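ATP-dependent DNA helicase (Mycobacterium smegmatis, PDB 5V9X) is a helicase that tracks 3'-to-5' along single-stranded DNA, unwinding RNA:DNA duplexes with energy from ATP hydrolysis. Local coordinates at residues 274-279 / 300-305; 400-405 / 433-438; 278-283 / 307-312. All coordinates share one frame; numbering follows the deposited sequence.

Interaction 1 (274-279 / 300-305); sequences SIWPDV and RRLAER. With nucleotides of chain B.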
loop_
_atom_site.group_PDB
_atom_site.type_symbol
_atom_site.label_atom_id
_atom_site.label_comp_id
_atom_site.label_asym_id
_atom_site.label_seq_id
_atom_site.Cartn_x
_atom_site.Cartn_y
_atom_site.Cartn_z
ATOM N N SER A 274 24.890 -17.219 -5.749
ATOM C CA SER A 274 23.829 -16.401 -5.184
ATOM C C SER A 274 23.554 -16.856 -3.756
ATOM O O SER A 274 24.077 -17.873 -3.292
ATOM C CB SER A 274 22.561 -16.482 -6.043
ATOM O OG SER A 274 21.599 -15.521 -5.649
ATOM N N ILE A 275 22.723 -16.075 -3.056
ATOM C CA ILE A 275 22.251 -16.455 -1.725
ATOM C C ILE A 275 20.914 -17.183 -1.780
ATOM O O ILE A 275 20.493 -17.770 -0.771
ATOM C CB ILE A 275 22.150 -15.213 -0.813
ATOM C CG1 ILE A 275 21.998 -15.616 0.660
ATOM C CG2 ILE A 275 20.997 -14.322 -1.254
ATOM C CD1 ILE A 275 21.904 -14.443 1.617
ATOM N N TRP A 276 20.245 -17.184 -2.933
ATOM C CA TRP A 276 18.939 -17.833 -3.041
ATOM C C TRP A 276 18.961 -19.315 -2.681
ATOM O O TRP A 276 18.059 -19.756 -1.947
ATOM C CB TRP A 276 18.375 -17.615 -4.448
ATOM C CG TRP A 276 17.892 -16.224 -4.691
ATOM C CD1 TRP A 276 18.391 -15.328 -5.588
ATOM C CD2 TRP A 276 16.812 -15.565 -4.021
ATOM N NE1 TRP A 276 17.685 -14.152 -5.523
ATOM C CE2 TRP A 276 16.710 -14.273 -4.568
ATOM C CE3 TRP A 276 15.919 -15.944 -3.014
ATOM C CZ2 TRP A 276 15.752 -13.356 -4.142
ATOM C CZ3 TRP A 276 14.969 -15.033 -2.592
ATOM C CH2 TRP A 276 14.893 -13.753 -3.156
ATOM N N PRO A 277 19.914 -20.135 -3.152
ATOM C CA PRO A 277 19.875 -21.566 -2.789
ATOM C C PRO A 277 19.831 -21.841 -1.290
ATOM O O PRO A 277 19.058 -22.704 -0.853
ATOM C CB PRO A 277 21.157 -22.109 -3.431
ATOM C CG PRO A 277 21.363 -21.245 -4.609
ATOM C CD PRO A 277 20.956 -19.871 -4.165
ATOM N N ASP A 278 20.631 -21.132 -0.489
ATOM C CA ASP A 278 20.612 -21.367 0.951
ATOM C C ASP A 278 19.343 -20.825 1.592
ATOM O O ASP A 278 18.852 -21.397 2.573
ATOM C CB ASP A 278 21.841 -20.741 1.606
ATOM C CG ASP A 278 23.127 -21.134 0.915
ATOM O OD1 ASP A 278 23.343 -20.681 -0.228
ATOM O OD2 ASP A 278 23.922 -21.894 1.511
ATOM N N VAL A 279 18.805 -19.725 1.063
ATOM C CA VAL A 279 17.533 -19.202 1.555
ATOM C C VAL A 279 16.413 -20.192 1.271
ATOM O O VAL A 279 15.650 -20.571 2.168
ATOM C CB VAL A 279 17.239 -17.826 0.927
ATOM C CG1 VAL A 279 15.826 -17.376 1.258
ATOM C CG2 VAL A 279 18.258 -16.798 1.399
ATOM N N ARG A 300 5.277 -10.412 -8.057
ATOM C CA ARG A 300 4.649 -11.606 -8.612
ATOM C C ARG A 300 5.683 -12.539 -9.230
ATOM O O ARG A 300 5.608 -13.760 -9.051
ATOM C CB ARG A 300 3.596 -11.213 -9.647
ATOM C CG ARG A 300 2.436 -10.401 -9.086
ATOM C CD ARG A 300 1.385 -10.145 -10.156
ATOM N NE ARG A 300 1.869 -9.249 -11.203
ATOM C CZ ARG A 300 1.430 -8.006 -11.384
ATOM N NH1 ARG A 300 0.488 -7.512 -10.592
ATOM N NH2 ARG A 300 1.926 -7.261 -12.361
ATOM N N ARG A 301 6.658 -11.985 -9.957
ATOM C CA ARG A 301 7.677 -12.821 -10.585
ATOM C C ARG A 301 8.475 -13.598 -9.546
ATOM O O ARG A 301 8.794 -14.775 -9.752
ATOM C CB ARG A 301 8.604 -11.968 -11.452
ATOM C CG ARG A 301 8.081 -11.723 -12.863
ATOM C CD ARG A 301 9.066 -10.920 -13.701
ATOM N NE ARG A 301 9.213 -9.550 -13.216
ATOM C CZ ARG A 301 10.060 -8.660 -13.727
ATOM N NH1 ARG A 301 10.846 -8.992 -14.743
ATOM N NH2 ARG A 301 10.123 -7.436 -13.219
ATOM N N LEU A 302 8.805 -12.963 -8.419
ATOM C CA LEU A 302 9.532 -13.672 -7.370
ATOM C C LEU A 302 8.674 -14.768 -6.749
ATOM O O LEU A 302 9.189 -15.827 -6.375
ATOM C CB LEU A 302 10.011 -12.695 -6.300
ATOM C CG LEU A 302 10.928 -13.291 -5.226
ATOM C CD1 LEU A 302 12.248 -13.741 -5.835
ATOM C CD2 LEU A 302 11.165 -12.301 -4.097
ATOM N N ALA A 303 7.364 -14.530 -6.630
ATOM C CA ALA A 303 6.467 -15.546 -6.088
ATOM C C ALA A 303 6.410 -16.772 -6.995
ATOM O O ALA A 303 6.474 -17.914 -6.523
ATOM C CB ALA A 303 5.072 -14.956 -5.883
ATOM N N GLU A 304 6.282 -16.553 -8.307
ATOM C CA GLU A 304 6.356 -17.662 -9.254
ATOM C C GLU A 304 7.709 -18.358 -9.174
ATOM O O GLU A 304 7.786 -19.592 -9.213
ATOM C CB GLU A 304 6.104 -17.165 -10.678
ATOM C CG GLU A 304 4.718 -16.590 -10.926
ATOM C CD GLU A 304 3.638 -17.653 -10.971
ATOM O OE1 GLU A 304 2.471 -17.325 -10.672
ATOM O OE2 GLU A 304 3.953 -18.816 -11.307
ATOM N N ARG A 305 8.787 -17.579 -9.057
ATOM C CA ARG A 305 10.127 -18.150 -8.980
ATOM C C ARG A 305 10.284 -19.038 -7.751
ATOM O O ARG A 305 10.680 -20.203 -7.860
ATOM C CB ARG A 305 11.168 -17.034 -8.956
ATOM C CG ARG A 305 11.787 -16.696 -10.294
ATOM C CD ARG A 305 13.047 -15.890 -10.061
ATOM N NE ARG A 305 13.940 -16.587 -9.140
ATOM C CZ ARG A 305 14.915 -16.002 -8.451
ATOM N NH1 ARG A 305 15.124 -14.698 -8.569
ATOM N NH2 ARG A 305 15.676 -16.722 -7.638
ATOM P P DC B 3 22.338 -12.487 -5.385
ATOM O OP1 DC B 3 22.207 -13.555 -4.371
ATOM O OP2 DC B 3 22.248 -12.821 -6.823
ATOM O "O5'" DC B 3 21.248 -11.362 -5.048
ATOM C "C5'" DC B 3 19.931 -11.757 -4.658
ATOM C "C4'" DC B 3 18.938 -10.608 -4.765
ATOM O "O4'" DC B 3 19.393 -9.479 -3.972
ATOM C "C3'" DC B 3 18.696 -10.069 -6.178
ATOM O "O3'" DC B 3 17.305 -9.812 -6.365
ATOM C "C2'" DC B 3 19.503 -8.771 -6.188
ATOM C "C1'" DC B 3 19.326 -8.308 -4.752
ATOM N N1 DC B 3 20.384 -7.367 -4.286
ATOM C C2 DC B 3 20.084 -6.009 -4.125
ATOM O O2 DC B 3 18.942 -5.607 -4.377
ATOM N N3 DC B 3 21.058 -5.169 -3.695
ATOM C C4 DC B 3 22.278 -5.640 -3.432
ATOM N N4 DC B 3 23.206 -4.774 -3.012
ATOM C C5 DC B 3 22.601 -7.020 -3.590
ATOM C C6 DC B 3 21.633 -7.839 -4.011
ATOM P P DC B 4 16.408 -10.783 -7.281
ATOM O OP1 DC B 4 14.989 -10.528 -6.941
ATOM O OP2 DC B 4 16.958 -12.150 -7.158
ATOM O "O5'" DC B 4 16.665 -10.258 -8.774
ATOM C "C5'" DC B 4 16.170 -8.983 -9.183
ATOM C "C4'" DC B 4 17.098 -8.345 -10.207
ATOM O "O4'" DC B 4 18.456 -8.473 -9.754
ATOM C "C3'" DC B 4 17.070 -8.986 -11.593
ATOM O "O3'" DC B 4 16.254 -8.215 -12.473
ATOM C "C2'" DC B 4 18.543 -8.988 -12.053
ATOM C "C1'" DC B 4 19.310 -8.401 -10.864
ATOM N N1 DC B 4 20.565 -9.144 -10.539
ATOM C C2 DC B 4 21.781 -8.742 -11.106
ATOM O O2 DC B 4 21.797 -7.771 -11.873
ATOM N N3 DC B 4 22.909 -9.430 -10.797
ATOM C C4 DC B 4 22.850 -10.471 -9.964
ATOM N N4 DC B 4 23.987 -11.118 -9.690
ATOM C C5 DC B 4 21.621 -10.895 -9.377
ATOM C C6 DC B 4 20.516 -10.209 -9.688
ATOM P P DC B 7 4.585 -6.394 -8.668
ATOM O OP1 DC B 7 5.103 -7.685 -9.166
ATOM O OP2 DC B 7 4.318 -5.291 -9.616
ATOM O "O5'" DC B 7 3.260 -6.684 -7.847
ATOM C "C5'" DC B 7 3.367 -7.221 -6.541
ATOM C "C4'" DC B 7 2.224 -6.744 -5.677
ATOM O "O4'" DC B 7 2.431 -5.370 -5.313
ATOM C "C3'" DC B 7 0.864 -6.776 -6.361
ATOM O "O3'" DC B 7 0.159 -7.935 -5.959
ATOM C "C2'" DC B 7 0.163 -5.491 -5.885
ATOM C "C1'" DC B 7 1.187 -4.829 -4.965
ATOM N N1 DC B 7 1.243 -3.354 -5.125
ATOM C C2 DC B 7 0.751 -2.530 -4.109
ATOM O O2 DC B 7 0.288 -3.050 -3.086
ATOM N N3 DC B 7 0.801 -1.184 -4.273
ATOM C C4 DC B 7 1.308 -0.668 -5.393
ATOM N N4 DC B 7 1.336 0.664 -5.511
ATOM C C5 DC B 7 1.808 -1.494 -6.442
ATOM C C6 DC B 7 1.756 -2.817 -6.269
#
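The indole of Trp276 carries Arg305 over one face and a DNA phosphate at its edge. Arg305 CZ stands 4.5 Å from the centroid of the five-membered ring and 11° off the ring normal, a cation-pi contact. The guanidinium does not lie flat on the indole; the two planes are 80° apart, so it stands on the face with NH2 leading, 3.7 Å from Trp276 CD1. Leu302 CD1 lies over one face of that guanidinium, toward its rim, while Trp276 CD1 and OP2 of DC4 of chain B lie at its edge. The same oxygen sits at the indole edge, where Trp276 NE1 donates to it at 2.7 Å, while Arg305 NH1 adds a weak bond of 3.4 Å. Tryptophan suits the place because its single N-H serves the phosphate while its pi face takes the cation. At the six-membered end Leu302 CD1 approaches Trp276 CH2 obliquely, 3.8 Å away, an apolar contact that continues onto Val400 of strand 394-400. Backbone amides take two further phosphates, well apart on the strand: Ile275 N donates to OP1 of DC3 and Arg300 N to OP1 of DC7, each at 2.9 Å, both nucleotides of chain B. Phosphates received at the starts of helices 276-288 and 300-318 are characteristic of the second RecA-like domain of superfamily 2 helicases, which grips the tracking strand by its backbone.

Interaction 2 (400-405 / 433-438); sequences VEAPPS and RTDLIG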
loop_
_atom_site.group_PDB
_atom_site.type_symbol
_atom_site.label_atom_id
_atom_site.label_comp_id
_atom_site.label_asym_id
_atom_site.label_seq_id
_atom_site.Cartn_x
_atom_site.Cartn_y
_atom_site.Cartn_z
ATOM N N VAL A 400 10.148 -12.779 2.790
ATOM C CA VAL A 400 11.372 -12.685 2.002
ATOM C C VAL A 400 11.599 -11.217 1.669
ATOM O O VAL A 400 10.717 -10.562 1.104
ATOM C CB VAL A 400 11.283 -13.542 0.731
ATOM C CG1 VAL A 400 12.265 -13.051 -0.322
ATOM C CG2 VAL A 400 11.561 -14.999 1.067
ATOM N N GLU A 401 12.781 -10.705 2.033
ATOM C CA GLU A 401 13.134 -9.288 1.963
ATOM C C GLU A 401 12.324 -8.488 2.978
ATOM O O GLU A 401 11.249 -8.924 3.402
ATOM C CB GLU A 401 12.934 -8.732 0.547
ATOM C CG GLU A 401 13.519 -7.342 0.314
ATOM C CD GLU A 401 13.405 -6.890 -1.131
ATOM O OE1 GLU A 401 12.403 -7.238 -1.791
ATOM O OE2 GLU A 401 14.326 -6.194 -1.609
ATOM N N ALA A 402 12.836 -7.334 3.392
ATOM C CA ALA A 402 12.085 -6.482 4.301
ATOM C C ALA A 402 10.747 -6.106 3.668
ATOM O O ALA A 402 10.681 -5.856 2.459
ATOM C CB ALA A 402 12.881 -5.223 4.645
ATOM N N PRO A 403 9.665 -6.076 4.441
ATOM C CA PRO A 403 8.351 -5.747 3.877
ATOM C C PRO A 403 8.250 -4.265 3.560
ATOM O O PRO A 403 9.073 -3.467 4.033
ATOM C CB PRO A 403 7.380 -6.158 4.993
ATOM C CG PRO A 403 8.180 -6.058 6.237
ATOM C CD PRO A 403 9.588 -6.425 5.871
ATOM N N PRO A 404 7.260 -3.855 2.758
ATOM C CA PRO A 404 7.200 -2.446 2.330
ATOM C C PRO A 404 7.004 -1.451 3.463
ATOM O O PRO A 404 7.325 -0.270 3.285
ATOM C CB PRO A 404 6.011 -2.424 1.357
ATOM C CG PRO A 404 5.197 -3.619 1.720
ATOM C CD PRO A 404 6.189 -4.658 2.143
ATOM N N SER A 405 6.489 -1.878 4.612
ATOM C CA SER A 405 6.353 -0.995 5.763
ATOM C C SER A 405 6.235 -1.848 7.017
ATOM O O SER A 405 6.102 -3.073 6.950
ATOM C CB SER A 405 5.149 -0.061 5.619
ATOM O OG SER A 405 3.943 -0.794 5.504
ATOM N N ARG A 433 23.106 -7.596 2.079
ATOM C CA ARG A 433 23.691 -7.058 3.304
ATOM C C ARG A 433 22.850 -5.924 3.884
ATOM O O ARG A 433 22.409 -5.992 5.035
ATOM C CB ARG A 433 25.124 -6.598 3.033
ATOM C CG ARG A 433 26.067 -7.737 2.666
ATOM C CD ARG A 433 27.226 -7.834 3.642
ATOM N NE ARG A 433 28.406 -7.110 3.177
ATOM C CZ ARG A 433 29.500 -6.917 3.908
ATOM N NH1 ARG A 433 29.563 -7.387 5.147
ATOM N NH2 ARG A 433 30.529 -6.250 3.404
ATOM N N THR A 434 22.620 -4.864 3.104
ATOM C CA THR A 434 21.852 -3.737 3.632
ATOM C C THR A 434 20.385 -4.080 3.846
ATOM O O THR A 434 19.701 -3.373 4.594
ATOM C CB THR A 434 21.956 -2.520 2.712
ATOM O OG1 THR A 434 21.389 -2.829 1.431
ATOM C CG2 THR A 434 23.409 -2.101 2.552
ATOM N N ASP A 435 19.880 -5.136 3.204
ATOM C CA ASP A 435 18.525 -5.582 3.499
ATOM C C ASP A 435 18.436 -6.166 4.903
ATOM O O ASP A 435 17.373 -6.107 5.532
ATOM C CB ASP A 435 18.066 -6.607 2.463
ATOM C CG ASP A 435 16.592 -6.951 2.593
ATOM O OD1 ASP A 435 15.843 -6.164 3.209
ATOM O OD2 ASP A 435 16.184 -8.015 2.083
ATOM N N LEU A 436 19.539 -6.725 5.409
ATOM C CA LEU A 436 19.554 -7.254 6.769
ATOM C C LEU A 436 19.243 -6.165 7.787
ATOM O O LEU A 436 18.502 -6.395 8.750
ATOM C CB LEU A 436 20.908 -7.901 7.060
ATOM C CG LEU A 436 21.225 -8.329 8.493
ATOM C CD1 LEU A 436 20.237 -9.373 8.978
ATOM C CD2 LEU A 436 22.651 -8.851 8.583
ATOM N N ILE A 437 19.800 -4.968 7.588
ATOM C CA ILE A 437 19.451 -3.834 8.439
ATOM C C ILE A 437 17.978 -3.482 8.272
ATOM O O ILE A 437 17.291 -3.139 9.243
ATOM C CB ILE A 437 20.359 -2.632 8.123
ATOM C CG1 ILE A 437 21.819 -2.972 8.429
ATOM C CG2 ILE A 437 19.914 -1.404 8.902
ATOM C CD1 ILE A 437 22.803 -1.975 7.864
ATOM N N GLY A 438 17.468 -3.570 7.042
ATOM C CA GLY A 438 16.062 -3.274 6.810
ATOM C C GLY A 438 15.135 -4.228 7.540
ATOM O O GLY A 438 14.144 -3.806 8.140
#
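The loop that leaves strand 394-400 in the second RecA-like domain, beside the DNA-binding surface, is held at Glu401 and Ala402 by Asp435, near the start of helix 433-448. Ala402 N donates to Asp435 OD1 at 3.2 Å with an N-H...O angle of 158°; Asp435 OD1 accepts it with its syn lone pair, on the side of OD2. That other oxygen, OD2, accepts a hydrogen bond from Lys431 N, so one carboxylate ties the loop to the backbone just ahead of its own helix. Aspartate suits the task: short, its carboxylate carbon swung opposite the main-chain nitrogen (chi1 -171°), it presents two acceptors to two amides. The Glu401 side chain comes past at about a right angle, its CG 3.3 Å from Asp435 OD2. The carboxylates are turned 76° against each other, and Glu401 OE2 remains 4.5 Å from Asp435 OD2. Their repulsion is probably eased because Glu401 OE1 takes a hydrogen bond from Asn298 ND2 and OE2 has a long, weak ion pair with Lys431 NZ. One turn further on, the methyl of Ala402 rests 3.8 Å from Gly438 C. Having no side chain, Gly438 lets the loop come close, with 5.7 Å between the CA atoms of Ala402 and Gly438. Beyond this contact, Pro403 packs on Thr442 of helix 433-448 and on Ser408 of helix 406-413, while Leu436 and Ile437 meet helix 661-676.

Interaction 3 (278-283 / 307-312); sequences DVEERI and TSRLNE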
loop_
_atom_site.group_PDB
_atom_site.type_symbol
_atom_site.label_atom_id
_atom_site.label_comp_id
_atom_site.label_asym_id
_atom_site.label_seq_id
_atom_site.Cartn_x
_atom_site.Cartn_y
_atom_site.Cartn_z
ATOM N N ASP A 278 20.631 -21.132 -0.489
ATOM C CA ASP A 278 20.612 -21.367 0.951
ATOM C C ASP A 278 19.343 -20.825 1.592
ATOM O O ASP A 278 18.852 -21.397 2.573
ATOM C CB ASP A 278 21.841 -20.741 1.606
ATOM C CG ASP A 278 23.127 -21.134 0.915
ATOM O OD1 ASP A 278 23.343 -20.681 -0.228
ATOM O OD2 ASP A 278 23.922 -21.894 1.511
ATOM N N VAL A 279 18.805 -19.725 1.063
ATOM C CA VAL A 279 17.533 -19.202 1.555
ATOM C C VAL A 279 16.413 -20.192 1.271
ATOM O O VAL A 279 15.650 -20.571 2.168
ATOM C CB VAL A 279 17.239 -17.826 0.927
ATOM C CG1 VAL A 279 15.826 -17.376 1.258
ATOM C CG2 VAL A 279 18.258 -16.798 1.399
ATOM N N GLU A 280 16.303 -20.629 0.012
ATOM C CA GLU A 280 15.272 -21.590 -0.367
ATOM C C GLU A 280 15.366 -22.868 0.457
ATOM O O GLU A 280 14.343 -23.501 0.747
ATOM C CB GLU A 280 15.388 -21.909 -1.858
ATOM C CG GLU A 280 15.196 -20.714 -2.784
ATOM C CD GLU A 280 15.866 -20.909 -4.135
ATOM O OE1 GLU A 280 16.594 -21.911 -4.303
ATOM O OE2 GLU A 280 15.670 -20.058 -5.028
ATOM N N GLU A 281 16.581 -23.259 0.846
ATOM C CA GLU A 281 16.756 -24.452 1.667
ATOM C C GLU A 281 16.098 -24.287 3.030
ATOM O O GLU A 281 15.318 -25.144 3.463
ATOM C CB GLU A 281 18.245 -24.753 1.827
ATOM C CG GLU A 281 18.676 -26.093 1.274
ATOM C CD GLU A 281 20.098 -26.434 1.661
ATOM O OE1 GLU A 281 21.022 -25.720 1.218
ATOM O OE2 GLU A 281 20.287 -27.403 2.427
ATOM N N ARG A 282 16.410 -23.190 3.728
ATOM C CA ARG A 282 15.859 -22.977 5.063
ATOM C C ARG A 282 14.346 -22.800 5.032
ATOM O O ARG A 282 13.660 -23.167 5.994
ATOM C CB ARG A 282 16.519 -21.763 5.716
ATOM C CG ARG A 282 18.023 -21.887 5.898
ATOM C CD ARG A 282 18.384 -22.959 6.915
ATOM N NE ARG A 282 19.812 -22.951 7.219
ATOM C CZ ARG A 282 20.728 -23.635 6.539
ATOM N NH1 ARG A 282 20.364 -24.389 5.510
ATOM N NH2 ARG A 282 22.007 -23.564 6.885
ATOM N N ILE A 283 13.809 -22.238 3.946
ATOM C CA ILE A 283 12.361 -22.072 3.835
ATOM C C ILE A 283 11.678 -23.432 3.791
ATOM O O ILE A 283 10.694 -23.675 4.500
ATOM C CB ILE A 283 12.008 -21.220 2.604
ATOM C CG1 ILE A 283 12.324 -19.746 2.870
ATOM C CG2 ILE A 283 10.541 -21.400 2.227
ATOM C CD1 ILE A 283 11.991 -18.833 1.714
ATOM N N THR A 307 8.063 -20.403 -5.803
ATOM C CA THR A 307 7.206 -21.581 -5.880
ATOM C C THR A 307 7.840 -22.667 -6.739
ATOM O O THR A 307 7.767 -23.857 -6.406
ATOM C CB THR A 307 5.834 -21.197 -6.429
ATOM O OG1 THR A 307 5.311 -20.099 -5.673
ATOM C CG2 THR A 307 4.878 -22.371 -6.333
ATOM N N SER A 308 8.472 -22.278 -7.850
ATOM C CA SER A 308 9.208 -23.244 -8.659
ATOM C C SER A 308 10.347 -23.868 -7.862
ATOM O O SER A 308 10.546 -25.088 -7.898
ATOM C CB SER A 308 9.750 -22.570 -9.920
ATOM O OG SER A 308 8.744 -21.824 -10.583
ATOM N N ARG A 309 11.095 -23.047 -7.125
ATOM C CA ARG A 309 12.259 -23.550 -6.404
ATOM C C ARG A 309 11.848 -24.441 -5.238
ATOM O O ARG A 309 12.391 -25.539 -5.064
ATOM C CB ARG A 309 13.114 -22.383 -5.912
ATOM C CG ARG A 309 13.543 -21.425 -7.005
ATOM C CD ARG A 309 14.434 -22.103 -8.028
ATOM N NE ARG A 309 14.758 -21.200 -9.128
ATOM C CZ ARG A 309 14.127 -21.189 -10.298
ATOM N NH1 ARG A 309 13.139 -22.045 -10.529
ATOM N NH2 ARG A 309 14.488 -20.328 -11.238
ATOM N N LEU A 310 10.892 -23.983 -4.423
ATOM C CA LEU A 310 10.480 -24.759 -3.257
ATOM C C LEU A 310 9.948 -26.129 -3.664
ATOM O O LEU A 310 10.183 -27.126 -2.969
ATOM C CB LEU A 310 9.431 -23.991 -2.453
ATOM C CG LEU A 310 9.842 -22.604 -1.946
ATOM C CD1 LEU A 310 8.770 -22.020 -1.034
ATOM C CD2 LEU A 310 11.194 -22.647 -1.246
ATOM N N ASN A 311 9.242 -26.202 -4.793
ATOM C CA ASN A 311 8.769 -27.495 -5.273
ATOM C C ASN A 311 9.926 -28.355 -5.771
ATOM O O ASN A 311 9.990 -29.552 -5.469
ATOM C CB ASN A 311 7.726 -27.296 -6.372
ATOM C CG ASN A 311 6.416 -26.744 -5.841
ATOM O OD1 ASN A 311 6.086 -26.920 -4.668
ATOM N ND2 ASN A 311 5.662 -26.073 -6.704
ATOM N N GLU A 312 10.856 -27.759 -6.524
ATOM C CA GLU A 312 11.996 -28.517 -7.035
ATOM C C GLU A 312 12.850 -29.065 -5.899
ATOM O O GLU A 312 13.388 -30.176 -5.995
ATOM C CB GLU A 312 12.837 -27.642 -7.966
ATOM C CG GLU A 312 12.190 -27.366 -9.313
ATOM C CD GLU A 312 12.786 -26.159 -10.013
ATOM O OE1 GLU A 312 13.812 -25.631 -9.533
ATOM O OE2 GLU A 312 12.221 -25.731 -11.042
#
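Glu280 lays its carboxylate against the aliphatic start of Arg309: Glu280 OE2 is 3.2 Å from Arg309 CG, and Glu280 CD 3.6 Å from Arg309 CB. Glutamate suits the position because its methylenes carry the carboxylate across to the other helix. The guanidinium itself turns elsewhere. A bend at chi2 (-63°) carries the end of Arg309 away from helix 276-288, leaving Glu280 OE2 4.4 Å from Arg309 NE, too long for a salt bridge. Carboxylate and guanidinium planes stand 87° apart, so the pair does not adopt the coplanar, two-pronged pairing of many Glu-Arg couples, and any attraction is probably diffuse. One turn along its own helix, Arg309 NH1 finds Glu312 OE1 in a long salt bridge. Arginine fits this edge because its methylenes can pack while its charge extends past them. Helices 276-288 and 300-318 both flank the parallel sheet of the second RecA-like domain and are joined through strand 292-296. Their short segments cross at -64° with axes 9.7 Å apart, coming nearest in the backbone at Glu280 and Leu310. Next to the polar pair, Leu310 meets helix 276-288: its CD2 lies 3.7 Å from Ile283 CG2 and 3.8 Å from Glu280 O, so the branched end touches both a methyl and the helix backbone. Ile283 meets it at about a right angle, and its CG2 is the branch that does the touching, with Leu310 CD1 also near at 3.8 Å. Toward the sheet, Ile283 packs on Phe429 of strand 424-429 and Leu310 on Val380 of strand 378-381.

How the interactions relate
Interactions 1 and 3 are successive levels of one helix pair, 276-288 against 300-318, with centres about 7 Å apart: interaction 1 faces the DNA at the helix starts, whereas interaction 3, further along, comes no nearer to it than about 8 Å by nearest atoms. Arg305 NH2 lies 4.2 Å from Glu280 OE2 where they adjoin. Interaction 2 has its centre about 15 Å from that of interaction 1 and 19 Å from that of interaction 3. The strand end just ahead of its loop joins both: Val400 CG1 packs 3.9 Å from Trp276 CH2, while Val400 CG2 packs 3.9 Å from Ile283 CD1. The nucleic acid approaches interaction 2 to about 4 Å by nearest atoms.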